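Local structure of hypothetical sugar ABC-transporter sugar binding protein (Arthrobacter globiformis, 7BVT) at residues T114-L122 against L335-T343; T188-T198 against S381-L392. The protein binds cyclic alpha-maltosyl-1,6-maltose and, as the solute-binding component of a sugar ABC transporter, probably delivers it to the membrane permease for uptake. One frame throughout, in Å; residues are numbered along the deposited sequence.

Contact 1. Residues T114-L122 against L335-T343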
ATOM      1  N   THR A 114      17.867  12.989   3.438  1.00 19.75           N
ATOM      2  CA  THR A 114      16.843  12.041   3.936  1.00 17.83           C
ATOM      3  C   THR A 114      15.709  11.982   2.901  1.00 16.95           C
ATOM      4  O   THR A 114      15.329  10.905   2.490  1.00 18.10           O
ATOM      5  CB  THR A 114      16.313  12.482   5.303  1.00 17.58           C
ATOM      6  OG1 THR A 114      17.410  12.250   6.223  1.00 20.52           O
ATOM      7  CG2 THR A 114      15.081  11.709   5.692  1.00 18.88           C
ATOM      8  N   LEU A 115      15.206  13.160   2.504  1.00 19.63           N
ATOM      9  CA  LEU A 115      14.048  13.174   1.569  1.00 18.16           C
ATOM     10  C   LEU A 115      14.447  12.545   0.215  1.00 18.44           C
ATOM     11  O   LEU A 115      13.645  11.800  -0.357  1.00 19.56           O
ATOM     12  CB  LEU A 115      13.506  14.595   1.458  1.00 18.56           C
ATOM     13  CG  LEU A 115      12.822  15.140   2.707  1.00 19.97           C
ATOM     14  CD1 LEU A 115      12.371  16.574   2.501  1.00 22.01           C
ATOM     15  CD2 LEU A 115      11.652  14.254   3.070  1.00 20.64           C
ATOM     16  N   THR A 116      15.663  12.742  -0.253  1.00 19.63           N
ATOM     17  CA  THR A 116      16.148  12.118  -1.517  1.00 19.14           C
ATOM     18  C   THR A 116      16.155  10.596  -1.410  1.00 20.02           C
ATOM     19  O   THR A 116      15.801   9.915  -2.362  1.00 20.80           O
ATOM     20  CB  THR A 116      17.571  12.580  -1.888  1.00 21.36           C
ATOM     21  OG1 THR A 116      17.435  13.986  -2.067  1.00 26.97           O
ATOM     22  CG2 THR A 116      18.035  11.872  -3.143  1.00 28.71           C
ATOM     23  N   ASP A 117      16.492  10.064  -0.240  1.00 17.85           N
ATOM     24  CA  ASP A 117      16.651   8.611  -0.009  1.00 18.82           C
ATOM     25  C   ASP A 117      15.270   7.978   0.099  1.00 19.38           C
ATOM     26  O   ASP A 117      15.102   6.829  -0.349  1.00 18.05           O
ATOM     27  CB  ASP A 117      17.452   8.383   1.258  1.00 19.07           C
ATOM     28  CG  ASP A 117      17.896   6.944   1.529  1.00 19.78           C
ATOM     29  OD1 ASP A 117      17.835   6.091   0.629  1.00 19.67           O
ATOM     30  OD2 ASP A 117      18.288   6.703   2.684  1.00 22.83           O
ATOM     31  N   VAL A 118      14.323   8.693   0.724  1.00 16.88           N
ATOM     32  CA  VAL A 118      12.949   8.162   0.824  1.00 17.35           C
ATOM     33  C   VAL A 118      12.495   7.734  -0.573  1.00 16.95           C
ATOM     34  O   VAL A 118      12.746   8.444  -1.553  1.00 17.95           O
ATOM     35  CB  VAL A 118      11.989   9.189   1.456  1.00 17.29           C
ATOM     36  CG1 VAL A 118      10.553   8.693   1.421  1.00 17.90           C
ATOM     37  CG2 VAL A 118      12.383   9.490   2.873  1.00 17.92           C
ATOM     38  N   ASN A 119      11.767   6.643  -0.637  1.00 17.29           N
ATOM     39  CA  ASN A 119      11.140   6.123  -1.869  1.00 17.67           C
ATOM     40  C   ASN A 119      10.498   7.253  -2.689  1.00 17.82           C
ATOM     41  O   ASN A 119       9.638   7.997  -2.198  1.00 17.09           O
ATOM     42  CB  ASN A 119      10.114   5.063  -1.467  1.00 17.57           C
ATOM     43  CG  ASN A 119       9.386   4.537  -2.685  1.00 20.71           C
ATOM     44  OD1 ASN A 119       8.416   5.209  -3.111  1.00 19.61           O
ATOM     45  ND2 ASN A 119       9.835   3.388  -3.153  1.00 21.07           N
ATOM     46  N   ASP A 120      10.851   7.354  -3.976  1.00 16.99           N
ATOM     47  CA  ASP A 120      10.422   8.505  -4.795  1.00 17.20           C
ATOM     48  C   ASP A 120       8.904   8.499  -5.029  1.00 15.02           C
ATOM     49  O   ASP A 120       8.317   9.580  -5.156  1.00 16.82           O
ATOM     50  CB  ASP A 120      11.156   8.449  -6.145  1.00 18.19           C
ATOM     51  CG  ASP A 120      12.662   8.707  -6.101  1.00 21.59           C
ATOM     52  OD1 ASP A 120      13.201   9.099  -5.076  1.00 21.55           O
ATOM     53  OD2 ASP A 120      13.272   8.537  -7.187  1.00 23.20           O
ATOM     54  N   ALA A 121       8.302   7.347  -5.209  1.00 16.80           N
ATOM     55  CA  ALA A 121       6.859   7.272  -5.461  1.00 17.63           C
ATOM     56  C   ALA A 121       6.166   7.904  -4.245  1.00 16.56           C
ATOM     57  O   ALA A 121       5.170   8.604  -4.432  1.00 16.89           O
ATOM     58  CB  ALA A 121       6.403   5.869  -5.709  1.00 18.11           C
ATOM     59  N   LEU A 122       6.682   7.654  -3.044  1.00 16.67           N
ATOM     60  CA  LEU A 122       6.061   8.201  -1.804  1.00 15.85           C
ATOM     61  C   LEU A 122       6.337   9.686  -1.587  1.00 14.93           C
ATOM     62  O   LEU A 122       5.420  10.397  -1.098  1.00 16.33           O
ATOM     63  CB  LEU A 122       6.458   7.360  -0.592  1.00 14.75           C
ATOM     64  CG  LEU A 122       5.944   5.926  -0.668  1.00 16.91           C
ATOM     65  CD1 LEU A 122       6.595   5.056   0.358  1.00 17.18           C
ATOM     66  CD2 LEU A 122       4.427   5.887  -0.549  1.00 17.73           C
ATOM     67  N   LEU A 335       7.877  -2.418   5.735  1.00 16.60           N
ATOM     68  CA  LEU A 335       9.016  -2.256   4.826  1.00 17.94           C
ATOM     69  C   LEU A 335       9.645  -0.883   5.048  1.00 17.54           C
ATOM     70  O   LEU A 335       8.933   0.077   5.342  1.00 17.55           O
ATOM     71  CB  LEU A 335       8.535  -2.385   3.376  1.00 16.47           C
ATOM     72  CG  LEU A 335       7.761  -3.651   3.068  1.00 17.57           C
ATOM     73  CD1 LEU A 335       7.326  -3.681   1.630  1.00 19.26           C
ATOM     74  CD2 LEU A 335       8.599  -4.890   3.359  1.00 18.71           C
ATOM     75  N   PRO A 336      10.973  -0.757   4.879  1.00 17.99           N
ATOM     76  CA  PRO A 336      11.631   0.501   5.148  1.00 18.61           C
ATOM     77  C   PRO A 336      11.232   1.516   4.083  1.00 18.44           C
ATOM     78  O   PRO A 336      11.090   1.173   2.910  1.00 19.61           O
ATOM     79  CB  PRO A 336      13.126   0.248   5.074  1.00 20.16           C
ATOM     80  CG  PRO A 336      13.280  -1.181   4.686  1.00 25.48           C
ATOM     81  CD  PRO A 336      11.932  -1.836   4.592  1.00 20.58           C
ATOM     82  N   VAL A 337      11.139   2.761   4.479  1.00 16.65           N
ATOM     83  CA  VAL A 337      10.767   3.835   3.517  1.00 16.42           C
ATOM     84  C   VAL A 337      11.997   4.388   2.774  1.00 16.94           C
ATOM     85  O   VAL A 337      11.803   5.149   1.807  1.00 16.98           O
ATOM     86  CB  VAL A 337       9.989   4.962   4.226  1.00 16.94           C
ATOM     87  CG1 VAL A 337       8.735   4.411   4.868  1.00 17.51           C
ATOM     88  CG2 VAL A 337      10.814   5.722   5.239  1.00 16.09           C
ATOM     89  N   LEU A 338      13.208   4.101   3.244  1.00 16.35           N
ATOM     90  CA  LEU A 338      14.460   4.573   2.657  1.00 18.48           C
ATOM     91  C   LEU A 338      14.950   3.552   1.630  1.00 18.12           C
ATOM     92  O   LEU A 338      15.033   2.366   1.955  1.00 18.67           O
ATOM     93  CB  LEU A 338      15.490   4.763   3.762  1.00 18.40           C
ATOM     94  CG  LEU A 338      15.158   5.800   4.816  1.00 17.86           C
ATOM     95  CD1 LEU A 338      16.266   5.882   5.860  1.00 19.40           C
ATOM     96  CD2 LEU A 338      14.994   7.186   4.204  1.00 20.29           C
ATOM     97  N   ASP A 339      15.342   4.021   0.444  1.00 19.30           N
ATOM     98  CA  ASP A 339      15.945   3.145  -0.571  1.00 20.21           C
ATOM     99  C   ASP A 339      17.214   2.526   0.038  1.00 19.34           C
ATOM    100  O   ASP A 339      17.473   1.317  -0.172  1.00 19.70           O
ATOM    101  CB  ASP A 339      16.263   3.905  -1.862  1.00 22.29           C
ATOM    102  CG  ASP A 339      15.133   4.346  -2.793  1.00 24.14           C
ATOM    103  OD1 ASP A 339      14.012   4.089  -2.500  1.00 27.10           O
ATOM    104  OD2 ASP A 339      15.439   5.050  -3.795  1.00 31.12           O
ATOM    105  N   SER A 340      18.004   3.322   0.742  1.00 20.92           N
ATOM    106  CA  SER A 340      19.348   2.917   1.221  1.00 22.21           C
ATOM    107  C   SER A 340      19.214   1.775   2.227  1.00 26.34           C
ATOM    108  O   SER A 340      20.105   0.934   2.299  1.00 25.77           O
ATOM    109  CB  SER A 340      20.057   4.041   1.867  1.00 23.11           C
ATOM    110  OG  SER A 340      19.452   4.389   3.095  1.00 22.06           O
ATOM    111  N   VAL A 341      18.091   1.688   2.911  1.00 23.50           N
ATOM    112  CA  VAL A 341      17.891   0.586   3.894  1.00 22.05           C
ATOM    113  C   VAL A 341      17.358  -0.634   3.145  1.00 23.68           C
ATOM    114  O   VAL A 341      17.894  -1.728   3.347  1.00 24.77           O
ATOM    115  CB  VAL A 341      17.007   1.031   5.068  1.00 20.57           C
ATOM    116  CG1 VAL A 341      16.662  -0.147   5.968  1.00 22.26           C
ATOM    117  CG2 VAL A 341      17.641   2.145   5.856  1.00 19.70           C
ATOM    118  N   ALA A 342      16.358  -0.477   2.285  1.00 21.18           N
ATOM    119  CA  ALA A 342      15.754  -1.584   1.512  1.00 21.91           C
ATOM    120  C   ALA A 342      16.821  -2.310   0.694  1.00 26.97           C
ATOM    121  O   ALA A 342      16.680  -3.537   0.519  1.00 28.03           O
ATOM    122  CB  ALA A 342      14.646  -1.078   0.612  1.00 24.63           C
ATOM    123  N   THR A 343      17.879  -1.598   0.273  1.00 24.46           N
ATOM    124  CA  THR A 343      18.950  -2.175  -0.569  1.00 26.20           C
ATOM    125  C   THR A 343      20.233  -2.390   0.221  1.00 26.97           C
ATOM    126  O   THR A 343      21.203  -2.840  -0.399  1.00 31.58           O
ATOM    127  CB  THR A 343      19.234  -1.319  -1.802  1.00 26.53           C
ATOM    128  OG1 THR A 343      19.761  -0.068  -1.353  1.00 26.68           O
ATOM    129  CG2 THR A 343      18.014  -1.081  -2.652  1.00 26.14           C
TER
HETATM  130  O   HOH W   1      17.803   7.459  -3.637  1.00 36.57           O
HETATM  131  O   HOH W   2      12.128   2.255  -1.758  1.00 27.60           O
HETATM  132  O   HOH W   3      12.842   5.430  -5.040  1.00 23.07           O
HETATM  133  O   HOH W   4      14.846   7.430  -3.447  1.00 24.40           O
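The carboxylate of Asp117 grips the first turn of helix 339-342 with both oxygens. OD1 accepts from Ser340 N at 2.8 Å and OD2 from Ser340 OG at 2.6 Å, each through its syn lone pair, so two bonds to one residue fix the rotation of the group. The carboxylate gets there because CG stands anti to the backbone N (chi1 -171°), which swings it off the end of helix 112-117 toward the serine. Leu338 closes the inner side: its CB lies 3.6 Å from Asp117 OD2, and its CD2 packs on Val118 CG2 at 3.7 Å, with Leu338 also touching Val325 of helix 322-332 and Val118 touching Pro136 of strand 131-136. Where the two segments run past each other, Val118 and Leu338 form a single beta bridge. Asn119 N donates to Val337 O and Asp339 N to Asp117 O, the latter at 2.9 Å. The bridge thus joins two helix starts of this solute-binding protein fold: Leu338 is at the N-cap position of helix 339-342, and Asn119 at that of helix 120-125, its OD1 taking Leu122 N in the carbonyl plane as a capping bond. A leucine in place of Asp117 would probably leave Ser340 N and OG without their acceptor and the start of helix 339-342 less firmly held. The other side is watery. Asp339 turns its carboxylate among solvent molecules: one water donates to its OD1 at 2.7 Å and accepts from Asn119 ND2, while another accepts from Asp120 N and lies 2.9 Å from Asp339 OD2. Asp120 OD1 stands 4.8 Å from Asp339 OD2, two like charges near each other, with a further water between them that probably softens their repulsion.

Contact 2. Residues T188-T198 against S381-L392; sequences TQAGDSGEGLT and SLAFAQEIEKAL. With GLC (alpha-D-glucopyranose), chain B.
Thr198 OG1 meets the Phe384 ring at its edge, near the ring plane, 3.5 Å from CD2; one face carries Ile388 CG1 of the same helix over its centre, and Phe212 and Phe222 add edge-to-face stacks. The Glu389 carboxylate is approached from above its plane: Ala190 N donates to OE1 at 3.0 Å, nearly straight, while OE2 is hydrogen-bonded with Tyr245 OH and with a water shared with Gln189 NE2. The Glu195 carboxylate is likewise met from above, by Ser381 OG at 2.7 Å on OE1. Bent at chi2 (64°), the Glu195 chain brings its end back to Ser381, and OE2 makes a salt bridge to Arg371 and a hydrogen bond with Tyr377 OH. Helix 195-207 thus starts against helix 377-392 within one lobe of the binding protein, with pocket residues Glu195 and Gly196 at its first turn. Leu197 is a knob in a hole formed by Ala385, Ile388, Glu389 and Leu392, its CD1 tip to tip with Leu392 CD1 at 3.8 Å. Gly194, at the N-cap position, has positive phi and lies so close that a CB would clash with Ala385 CB and Leu382 CA. Ser193 OG accepts from Glu195 N in an ST turn, and Gly196 N lies 3.5 Å from glucose C2.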
ATOM      1  N   THR A 188     -12.642  -9.527  -5.996  1.00 20.72           N
ATOM      2  CA  THR A 188     -13.581  -9.198  -7.084  1.00 21.87           C
ATOM      3  C   THR A 188     -14.801  -8.419  -6.592  1.00 22.83           C
ATOM      4  O   THR A 188     -15.528  -8.008  -7.478  1.00 23.16           O
ATOM      5  CB  THR A 188     -14.074 -10.461  -7.797  1.00 22.12           C
ATOM      6  OG1 THR A 188     -14.709 -11.328  -6.859  1.00 23.44           O
ATOM      7  CG2 THR A 188     -12.979 -11.257  -8.462  1.00 21.40           C
ATOM      8  N   GLN A 189     -14.995  -8.224  -5.286  1.00 24.91           N
ATOM      9  CA  GLN A 189     -16.155  -7.423  -4.814  1.00 26.66           C
ATOM     10  C   GLN A 189     -15.728  -6.060  -4.244  1.00 24.73           C
ATOM     11  O   GLN A 189     -14.837  -5.990  -3.362  1.00 26.87           O
ATOM     12  CB  GLN A 189     -16.936  -8.223  -3.788  1.00 29.14           C
ATOM     13  CG  GLN A 189     -17.528  -9.474  -4.413  1.00 33.13           C
ATOM     14  CD  GLN A 189     -18.328 -10.231  -3.385  1.00 33.40           C
ATOM     15  OE1 GLN A 189     -17.804 -11.105  -2.706  1.00 34.32           O
ATOM     16  NE2 GLN A 189     -19.563  -9.795  -3.193  1.00 31.71           N
ATOM     17  N   ALA A 190     -16.384  -5.014  -4.736  1.00 27.46           N
ATOM     18  CA  ALA A 190     -16.113  -3.603  -4.346  1.00 28.11           C
ATOM     19  C   ALA A 190     -16.251  -3.425  -2.824  1.00 29.65           C
ATOM     20  O   ALA A 190     -15.415  -2.753  -2.236  1.00 29.43           O
ATOM     21  CB  ALA A 190     -17.009  -2.693  -5.143  1.00 27.83           C
ATOM     22  N   GLY A 191     -17.264  -3.992  -2.181  1.00 32.25           N
ATOM     23  CA  GLY A 191     -17.494  -3.669  -0.758  1.00 32.34           C
ATOM     24  C   GLY A 191     -17.754  -2.173  -0.542  1.00 30.59           C
ATOM     25  O   GLY A 191     -18.191  -1.474  -1.485  1.00 32.34           O
ATOM     26  N   ASP A 192     -17.539  -1.706   0.686  1.00 35.83           N
ATOM     27  CA  ASP A 192     -17.904  -0.343   1.142  1.00 37.55           C
ATOM     28  C   ASP A 192     -17.077   0.712   0.402  1.00 35.68           C
ATOM     29  O   ASP A 192     -17.672   1.696  -0.002  1.00 34.87           O
ATOM     30  CB  ASP A 192     -17.682  -0.172   2.647  1.00 40.80           C
ATOM     31  CG  ASP A 192     -18.695  -0.914   3.505  1.00 47.55           C
ATOM     32  OD1 ASP A 192     -19.834  -1.158   3.006  1.00 45.66           O
ATOM     33  OD2 ASP A 192     -18.327  -1.263   4.658  1.00 51.58           O
ATOM     34  N   SER A 193     -15.773   0.478   0.181  1.00 31.66           N
ATOM     35  CA  SER A 193     -14.834   1.503  -0.349  1.00 29.79           C
ATOM     36  C   SER A 193     -14.386   1.219  -1.787  1.00 23.66           C
ATOM     37  O   SER A 193     -13.871   2.150  -2.411  1.00 23.36           O
ATOM     38  CB  SER A 193     -13.633   1.632   0.549  1.00 28.50           C
ATOM     39  OG  SER A 193     -12.741   0.517   0.412  1.00 30.11           O
ATOM     40  N   GLY A 194     -14.487  -0.035  -2.236  1.00 24.08           N
ATOM     41  CA  GLY A 194     -13.949  -0.433  -3.554  1.00 23.10           C
ATOM     42  C   GLY A 194     -12.454  -0.703  -3.506  1.00 23.94           C
ATOM     43  O   GLY A 194     -11.914  -1.143  -4.556  1.00 21.79           O
ATOM     44  N   GLU A 195     -11.772  -0.424  -2.411  1.00 22.14           N
ATOM     45  CA  GLU A 195     -10.274  -0.308  -2.494  1.00 22.04           C
ATOM     46  C   GLU A 195      -9.627  -1.691  -2.636  1.00 22.14           C
ATOM     47  O   GLU A 195      -8.561  -1.783  -3.340  1.00 20.85           O
ATOM     48  CB  GLU A 195      -9.673   0.431  -1.304  1.00 21.51           C
ATOM     49  CG  GLU A 195      -8.254   0.893  -1.558  1.00 21.21           C
ATOM     50  CD  GLU A 195      -8.174   1.917  -2.663  1.00 21.52           C
ATOM     51  OE1 GLU A 195      -9.235   2.567  -2.931  1.00 20.92           O
ATOM     52  OE2 GLU A 195      -7.063   2.073  -3.251  1.00 19.20           O
ATOM     53  N   GLY A 196     -10.184  -2.748  -2.024  1.00 22.65           N
ATOM     54  CA  GLY A 196      -9.660  -4.105  -2.262  1.00 20.50           C
ATOM     55  C   GLY A 196      -9.603  -4.402  -3.755  1.00 20.16           C
ATOM     56  O   GLY A 196      -8.584  -4.863  -4.241  1.00 19.36           O
ATOM     57  N   LEU A 197     -10.675  -4.187  -4.486  1.00 18.94           N
ATOM     58  CA  LEU A 197     -10.685  -4.463  -5.940  1.00 18.94           C
ATOM     59  C   LEU A 197      -9.719  -3.502  -6.619  1.00 17.86           C
ATOM     60  O   LEU A 197      -8.815  -3.951  -7.334  1.00 17.04           O
ATOM     61  CB  LEU A 197     -12.120  -4.330  -6.475  1.00 20.08           C
ATOM     62  CG  LEU A 197     -12.365  -4.747  -7.915  1.00 20.14           C
ATOM     63  CD1 LEU A 197     -13.869  -4.937  -8.193  1.00 20.93           C
ATOM     64  CD2 LEU A 197     -11.823  -3.736  -8.896  1.00 21.88           C
ATOM     65  N   THR A 198      -9.901  -2.195  -6.426  1.00 17.22           N
ATOM     66  CA  THR A 198      -9.150  -1.181  -7.175  1.00 16.73           C
ATOM     67  C   THR A 198      -7.651  -1.378  -6.978  1.00 16.14           C
ATOM     68  O   THR A 198      -6.921  -1.363  -7.964  1.00 16.77           O
ATOM     69  CB  THR A 198      -9.584   0.228  -6.779  1.00 17.29           C
ATOM     70  OG1 THR A 198     -10.963   0.321  -7.104  1.00 17.43           O
ATOM     71  CG2 THR A 198      -8.750   1.292  -7.438  1.00 17.65           C
ATOM     72  N   SER A 381     -12.200   5.627  -6.557  1.00 21.25           N
ATOM     73  CA  SER A 381     -11.913   4.190  -6.402  1.00 19.53           C
ATOM     74  C   SER A 381     -13.214   3.390  -6.300  1.00 21.13           C
ATOM     75  O   SER A 381     -13.346   2.333  -6.958  1.00 19.25           O
ATOM     76  CB  SER A 381     -11.031   3.941  -5.220  1.00 20.55           C
ATOM     77  OG  SER A 381     -10.833   2.540  -5.055  1.00 20.31           O
ATOM     78  N   LEU A 382     -14.212   3.890  -5.559  1.00 21.64           N
ATOM     79  CA  LEU A 382     -15.524   3.200  -5.494  1.00 23.53           C
ATOM     80  C   LEU A 382     -16.214   3.245  -6.852  1.00 19.97           C
ATOM     81  O   LEU A 382     -16.701   2.183  -7.241  1.00 22.79           O
ATOM     82  CB  LEU A 382     -16.384   3.855  -4.419  1.00 22.61           C
ATOM     83  CG  LEU A 382     -17.674   3.109  -4.086  1.00 27.84           C
ATOM     84  CD1 LEU A 382     -17.462   1.639  -3.742  1.00 26.89           C
ATOM     85  CD2 LEU A 382     -18.370   3.848  -2.942  1.00 30.73           C
ATOM     86  N   ALA A 383     -16.192   4.381  -7.565  1.00 19.40           N
ATOM     87  CA  ALA A 383     -16.868   4.498  -8.884  1.00 20.49           C
ATOM     88  C   ALA A 383     -16.223   3.477  -9.833  1.00 22.04           C
ATOM     89  O   ALA A 383     -16.932   2.741 -10.538  1.00 21.91           O
ATOM     90  CB  ALA A 383     -16.815   5.865  -9.464  1.00 22.93           C
ATOM     91  N   PHE A 384     -14.897   3.403  -9.777  1.00 20.68           N
ATOM     92  CA  PHE A 384     -14.109   2.490 -10.626  1.00 19.74           C
ATOM     93  C   PHE A 384     -14.488   1.071 -10.290  1.00 18.77           C
ATOM     94  O   PHE A 384     -14.807   0.319 -11.232  1.00 19.16           O
ATOM     95  CB  PHE A 384     -12.608   2.699 -10.413  1.00 18.08           C
ATOM     96  CG  PHE A 384     -11.725   1.808 -11.232  1.00 16.63           C
ATOM     97  CD1 PHE A 384     -11.446   2.093 -12.561  1.00 16.84           C
ATOM     98  CD2 PHE A 384     -11.066   0.757 -10.619  1.00 18.44           C
ATOM     99  CE1 PHE A 384     -10.581   1.274 -13.272  1.00 17.04           C
ATOM    100  CE2 PHE A 384     -10.225  -0.053 -11.339  1.00 17.50           C
ATOM    101  CZ  PHE A 384     -10.018   0.170 -12.669  1.00 15.77           C
ATOM    102  N   ALA A 385     -14.389   0.683  -9.021  1.00 19.47           N
ATOM    103  CA  ALA A 385     -14.565  -0.705  -8.575  1.00 18.87           C
ATOM    104  C   ALA A 385     -15.976  -1.198  -8.939  1.00 20.42           C
ATOM    105  O   ALA A 385     -16.124  -2.329  -9.397  1.00 21.48           O
ATOM    106  CB  ALA A 385     -14.295  -0.818  -7.087  1.00 18.97           C
ATOM    107  N   GLN A 386     -16.996  -0.344  -8.778  1.00 21.25           N
ATOM    108  CA  GLN A 386     -18.386  -0.790  -9.051  1.00 23.35           C
ATOM    109  C   GLN A 386     -18.555  -1.100 -10.535  1.00 22.82           C
ATOM    110  O   GLN A 386     -19.318  -2.011 -10.873  1.00 22.99           O
ATOM    111  CB  GLN A 386     -19.393   0.219  -8.499  1.00 26.04           C
ATOM    112  CG  GLN A 386     -19.435   0.125  -6.982  1.00 31.21           C
ATOM    113  CD  GLN A 386     -20.349   1.152  -6.368  1.00 40.66           C
ATOM    114  OE1 GLN A 386     -20.531   2.252  -6.905  1.00 42.44           O
ATOM    115  NE2 GLN A 386     -20.876   0.790  -5.207  1.00 40.10           N
ATOM    116  N   GLU A 387     -17.910  -0.364 -11.416  1.00 19.78           N
ATOM    117  CA  GLU A 387     -18.084  -0.598 -12.854  1.00 20.83           C
ATOM    118  C   GLU A 387     -17.277  -1.828 -13.228  1.00 23.84           C
ATOM    119  O   GLU A 387     -17.752  -2.639 -14.035  1.00 21.06           O
ATOM    120  CB  GLU A 387     -17.709   0.605 -13.692  1.00 22.96           C
ATOM    121  CG  GLU A 387     -18.639   1.772 -13.505  1.00 24.30           C
ATOM    122  CD  GLU A 387     -20.049   1.584 -14.032  1.00 32.27           C
ATOM    123  OE1 GLU A 387     -20.362   0.505 -14.561  1.00 27.70           O
ATOM    124  OE2 GLU A 387     -20.843   2.577 -13.969  1.00 39.56           O
ATOM    125  N   ILE A 388     -16.066  -1.940 -12.696  1.00 21.32           N
ATOM    126  CA  ILE A 388     -15.202  -3.070 -13.127  1.00 20.13           C
ATOM    127  C   ILE A 388     -15.858  -4.360 -12.640  1.00 19.60           C
ATOM    128  O   ILE A 388     -15.735  -5.352 -13.333  1.00 20.61           O
ATOM    129  CB  ILE A 388     -13.773  -2.895 -12.573  1.00 20.21           C
ATOM    130  CG1 ILE A 388     -13.080  -1.671 -13.189  1.00 20.93           C
ATOM    131  CG2 ILE A 388     -12.943  -4.154 -12.763  1.00 21.82           C
ATOM    132  CD1 ILE A 388     -12.778  -1.741 -14.654  1.00 24.24           C
ATOM    133  N   GLU A 389     -16.455  -4.362 -11.463  1.00 20.25           N
ATOM    134  CA  GLU A 389     -17.036  -5.580 -10.867  1.00 22.87           C
ATOM    135  C   GLU A 389     -18.110  -6.166 -11.802  1.00 24.31           C
ATOM    136  O   GLU A 389     -18.301  -7.376 -11.815  1.00 24.46           O
ATOM    137  CB  GLU A 389     -17.620  -5.255  -9.500  1.00 21.83           C
ATOM    138  CG  GLU A 389     -18.257  -6.470  -8.881  1.00 23.63           C
ATOM    139  CD  GLU A 389     -18.627  -6.351  -7.428  1.00 25.92           C
ATOM    140  OE1 GLU A 389     -18.458  -5.251  -6.883  1.00 29.37           O
ATOM    141  OE2 GLU A 389     -19.006  -7.388  -6.812  1.00 31.08           O
ATOM    142  N   LYS A 390     -18.760  -5.324 -12.596  1.00 23.66           N
ATOM    143  CA  LYS A 390     -19.808  -5.824 -13.519  1.00 25.10           C
ATOM    144  C   LYS A 390     -19.163  -6.792 -14.518  1.00 25.92           C
ATOM    145  O   LYS A 390     -19.795  -7.792 -14.854  1.00 23.83           O
ATOM    146  CB  LYS A 390     -20.508  -4.634 -14.176  1.00 27.05           C
ATOM    147  CG  LYS A 390     -21.220  -3.750 -13.164  1.00 27.36           C
ATOM    148  CD  LYS A 390     -22.110  -2.738 -13.834  1.00 33.52           C
ATOM    149  CE  LYS A 390     -22.535  -1.668 -12.848  1.00 38.22           C
ATOM    150  NZ  LYS A 390     -23.025  -0.458 -13.543  1.00 38.35           N
ATOM    151  N   ALA A 391     -17.948  -6.523 -14.996  1.00 24.17           N
ATOM    152  CA  ALA A 391     -17.238  -7.468 -15.896  1.00 24.03           C
ATOM    153  C   ALA A 391     -16.843  -8.711 -15.108  1.00 25.41           C
ATOM    154  O   ALA A 391     -17.006  -9.816 -15.639  1.00 23.33           O
ATOM    155  CB  ALA A 391     -16.048  -6.834 -16.517  1.00 23.55           C
ATOM    156  N   LEU A 392     -16.366  -8.576 -13.890  1.00 23.07           N
ATOM    157  CA  LEU A 392     -15.930  -9.750 -13.073  1.00 22.28           C
ATOM    158  C   LEU A 392     -17.150 -10.649 -12.813  1.00 24.98           C
ATOM    159  O   LEU A 392     -17.028 -11.921 -12.771  1.00 24.36           O
ATOM    160  CB  LEU A 392     -15.276  -9.245 -11.777  1.00 22.60           C
ATOM    161  CG  LEU A 392     -14.190  -8.183 -11.946  1.00 20.50           C
ATOM    162  CD1 LEU A 392     -13.570  -7.857 -10.607  1.00 19.34           C
ATOM    163  CD2 LEU A 392     -13.147  -8.607 -12.969  1.00 21.63           C
TER
HETATM  164  C1  GLC B   3      -7.868  -3.054   0.705  1.00 29.33           C
HETATM  165  C2  GLC B   3      -9.223  -3.453   1.318  1.00 31.73           C
HETATM  166  C3  GLC B   3      -8.943  -4.278   2.574  1.00 35.14           C
HETATM  167  C4  GLC B   3      -8.094  -5.522   2.250  1.00 33.53           C
HETATM  168  C5  GLC B   3      -6.867  -5.193   1.354  1.00 30.45           C
HETATM  169  C6  GLC B   3      -6.432  -6.410   0.574  1.00 29.38           C
HETATM  170  O2  GLC B   3      -9.966  -2.264   1.652  1.00 33.65           O
HETATM  171  O3  GLC B   3     -10.178  -4.674   3.198  1.00 34.94           O
HETATM  172  O4  GLC B   3      -7.671  -6.092   3.499  1.00 32.21           O
HETATM  173  O5  GLC B   3      -7.188  -4.236   0.296  1.00 26.96           O
HETATM  174  O6  GLC B   3      -5.114  -6.144   0.099  1.00 29.78           O
HETATM  175  O   HOH W   5     -20.303  -7.148  -4.645  1.00 33.86           O

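Overall arrangement
Contacts 1 and 2 lie on opposite sides of the chain's centre, their own centres 31 Å apart and their nearest atoms about 12 Å apart, so they do not touch. Their segments alternate along the sequence, 114-122, 188-198, 335-343, 381-392, consistent with a chain that passes repeatedly between the lobes of a solute-binding protein. The bound sugar relates them. Contact 2 supplies Glu195 and Gly196 to the pocket, the Glu195 side chain about 4 Å from one glucose unit, whereas the side chain of Val337 in contact 1 is about 11 Å from another. Arg371, the salt-bridge partner of Glu195, is itself a pocket residue.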